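Local coordinates for G-protein alpha subunit Galpha7 (PDB 6NE6) that probably binds guanine nucleotide and acts as the switching alpha subunit of a heterotrimeric G protein, relaying receptor signals in Naegleria fowleri, at residues Cys176-Gly181 with Lys188-His193. Numbering follows the deposited sequence.
Sequences CMIDVG and KKWIHH. With NA (sodium ion), chain C.
Ile178 and Trp190 meet side chain to side chain, joining the strand 173-180 to the loop that follows it. Ile178 CD1 lies 3.7 Å from Trp190 CZ3. It comes at the edge of the indole, near the ring plane. The second branch also touches the benzo end of the ring: Ile178 CG2 is 3.9 Å from Trp190 CZ3 and 4.1 Å from Trp190 CH2. The two side chains cross at about a right angle. In Trp190, CG is anti to the carbonyl carbon (chi1 -65°), and with chi2 at 68° this swings the six-membered ring to the strand although the backbones stay apart. The CA atoms of Ile178 and Trp190 are 9.6 Å from each other. Leu163 of the neighbouring antiparallel strand touches both Ile178 and Trp190.

Asp179, Val180 and Gly181 begin a sequence that matches the DxxGQ motif of G-protein alpha subunits. Segment 188-193 probably overlaps the region that is switch II in relatives. Its backbone reverses in a type II beta turn, closed by the bond of His193 N to Trp190 O at 2.7 Å. At the end of this turn, His193 NE2 binds a sodium ion at 2.2 Å, with a water, His4 and His6 as further ligands. His4 and His6 belong to the run of histidines near the N-terminus, which looks like a purification tag, so this site probably reflects the construct.

No hydrogen bond links the two segments. Apolar packing at the indole edge joins them, a modest contact of 160 Å² in all. Such packing sets no strict direction. Direction comes instead from the backbone of Ile191, whose N bonds to Glu165 OE1 and whose O bonds to Lys11 NZ, tying segment 188-193 to two strands of the sheet.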
loop_
_atom_site.group_PDB
_atom_site.type_symbol
_atom_site.label_atom_id
_atom_site.label_comp_id
_atom_site.label_asym_id
_atom_site.label_seq_id
_atom_site.Cartn_x
_atom_site.Cartn_y
_atom_site.Cartn_z
ATOM N N CYS A 176 -8.719 4.754 18.598
ATOM C CA CYS A 176 -9.205 4.556 17.247
ATOM C C CYS A 176 -8.084 4.853 16.276
ATOM O O CYS A 176 -7.147 5.597 16.564
ATOM C CB CYS A 176 -10.419 5.420 16.929
ATOM S SG CYS A 176 -9.962 7.072 16.495
ATOM N N MET A 177 -8.158 4.175 15.139
ATOM C CA MET A 177 -7.238 4.437 14.046
ATOM C C MET A 177 -7.962 5.218 12.957
ATOM O O MET A 177 -9.122 4.936 12.634
ATOM C CB MET A 177 -6.658 3.144 13.483
ATOM C CG MET A 177 -5.755 3.379 12.286
ATOM S SD MET A 177 -4.949 1.849 11.794
ATOM C CE MET A 177 -3.912 1.560 13.215
ATOM N N ILE A 178 -7.277 6.233 12.423
ATOM C CA ILE A 178 -7.841 7.164 11.447
ATOM C C ILE A 178 -7.107 7.035 10.120
ATOM O O ILE A 178 -5.873 7.043 10.086
ATOM C CB ILE A 178 -7.734 8.620 11.938
ATOM C CG1 ILE A 178 -8.375 8.775 13.315
ATOM C CG2 ILE A 178 -8.316 9.590 10.898
ATOM C CD1 ILE A 178 -7.930 10.052 14.011
ATOM N N ASP A 179 -7.863 6.978 9.022
ATOM C CA ASP A 179 -7.325 7.215 7.684
ATOM C C ASP A 179 -8.271 8.212 7.035
ATOM O O ASP A 179 -9.477 7.970 6.976
ATOM C CB ASP A 179 -7.231 5.916 6.877
ATOM C CG ASP A 179 -6.458 6.078 5.575
ATOM O OD1 ASP A 179 -5.733 7.082 5.420
ATOM O OD2 ASP A 179 -6.576 5.188 4.707
ATOM N N VAL A 180 -7.741 9.349 6.588
ATOM C CA VAL A 180 -8.586 10.453 6.136
ATOM C C VAL A 180 -7.962 11.133 4.923
ATOM O O VAL A 180 -6.757 11.409 4.897
ATOM C CB VAL A 180 -8.838 11.469 7.273
ATOM C CG1 VAL A 180 -7.528 11.953 7.862
ATOM C CG2 VAL A 180 -9.674 12.642 6.768
ATOM N N GLY A 181 -8.792 11.406 3.915
ATOM C CA GLY A 181 -8.363 12.143 2.739
ATOM C C GLY A 181 -9.448 13.017 2.137
ATOM O O GLY A 181 -10.534 13.156 2.710
ATOM N N LYS A 188 -18.791 16.711 13.107
ATOM C CA LYS A 188 -19.848 15.847 13.626
ATOM C C LYS A 188 -19.681 14.394 13.192
ATOM O O LYS A 188 -20.202 13.496 13.860
ATOM C CB LYS A 188 -21.222 16.373 13.185
ATOM N N LYS A 189 -18.961 14.143 12.097
ATOM C CA LYS A 189 -18.786 12.785 11.595
ATOM C C LYS A 189 -17.695 12.021 12.331
ATOM O O LYS A 189 -17.632 10.791 12.218
ATOM C CB LYS A 189 -18.471 12.816 10.098
ATOM N N TRP A 190 -16.837 12.711 13.073
ATOM C CA TRP A 190 -15.783 12.039 13.811
ATOM C C TRP A 190 -16.335 11.437 15.095
ATOM O O TRP A 190 -17.248 11.983 15.719
ATOM C CB TRP A 190 -14.659 13.019 14.149
ATOM C CG TRP A 190 -13.926 13.565 12.960
ATOM C CD1 TRP A 190 -14.420 14.416 12.008
ATOM C CD2 TRP A 190 -12.553 13.330 12.615
ATOM N NE1 TRP A 190 -13.441 14.711 11.085
ATOM C CE2 TRP A 190 -12.289 14.055 11.432
ATOM C CE3 TRP A 190 -11.526 12.566 13.187
ATOM C CZ2 TRP A 190 -11.039 14.050 10.815
ATOM C CZ3 TRP A 190 -10.282 12.558 12.566
ATOM C CH2 TRP A 190 -10.051 13.297 11.394
ATOM N N ILE A 191 -15.765 10.296 15.494
ATOM C CA ILE A 191 -16.121 9.713 16.788
ATOM C C ILE A 191 -15.819 10.735 17.877
ATOM O O ILE A 191 -14.753 11.363 17.875
ATOM C CB ILE A 191 -15.362 8.392 16.995
ATOM C CG1 ILE A 191 -15.791 7.380 15.922
ATOM C CG2 ILE A 191 -15.584 7.828 18.392
ATOM C CD1 ILE A 191 -14.957 6.118 15.902
ATOM N N HIS A 192 -16.776 10.928 18.791
ATOM C CA HIS A 192 -16.712 11.957 19.832
ATOM C C HIS A 192 -16.672 13.369 19.254
ATOM O O HIS A 192 -16.343 14.320 19.973
ATOM C CB HIS A 192 -15.504 11.759 20.765
ATOM C CG HIS A 192 -15.540 10.485 21.547
ATOM N ND1 HIS A 192 -14.591 10.172 22.500
ATOM C CD2 HIS A 192 -16.404 9.441 21.516
ATOM C CE1 HIS A 192 -14.868 8.989 23.020
ATOM N NE2 HIS A 192 -15.961 8.524 22.439
ATOM N N HIS A 193 -17.016 13.528 17.971
ATOM C CA HIS A 193 -16.930 14.809 17.251
ATOM C C HIS A 193 -15.663 15.574 17.642
ATOM O O HIS A 193 -15.697 16.736 18.055
ATOM C CB HIS A 193 -18.191 15.655 17.458
ATOM C CG HIS A 193 -18.674 15.701 18.874
ATOM N ND1 HIS A 193 -18.152 16.564 19.813
ATOM C CD2 HIS A 193 -19.626 14.981 19.513
ATOM C CE1 HIS A 193 -18.763 16.375 20.970
ATOM N NE2 HIS A 193 -19.664 15.423 20.813
HETATM NA NA NA C . -20.908 14.223 22.219
HETATM O O HOH W 1 -20.357 15.772 23.633
#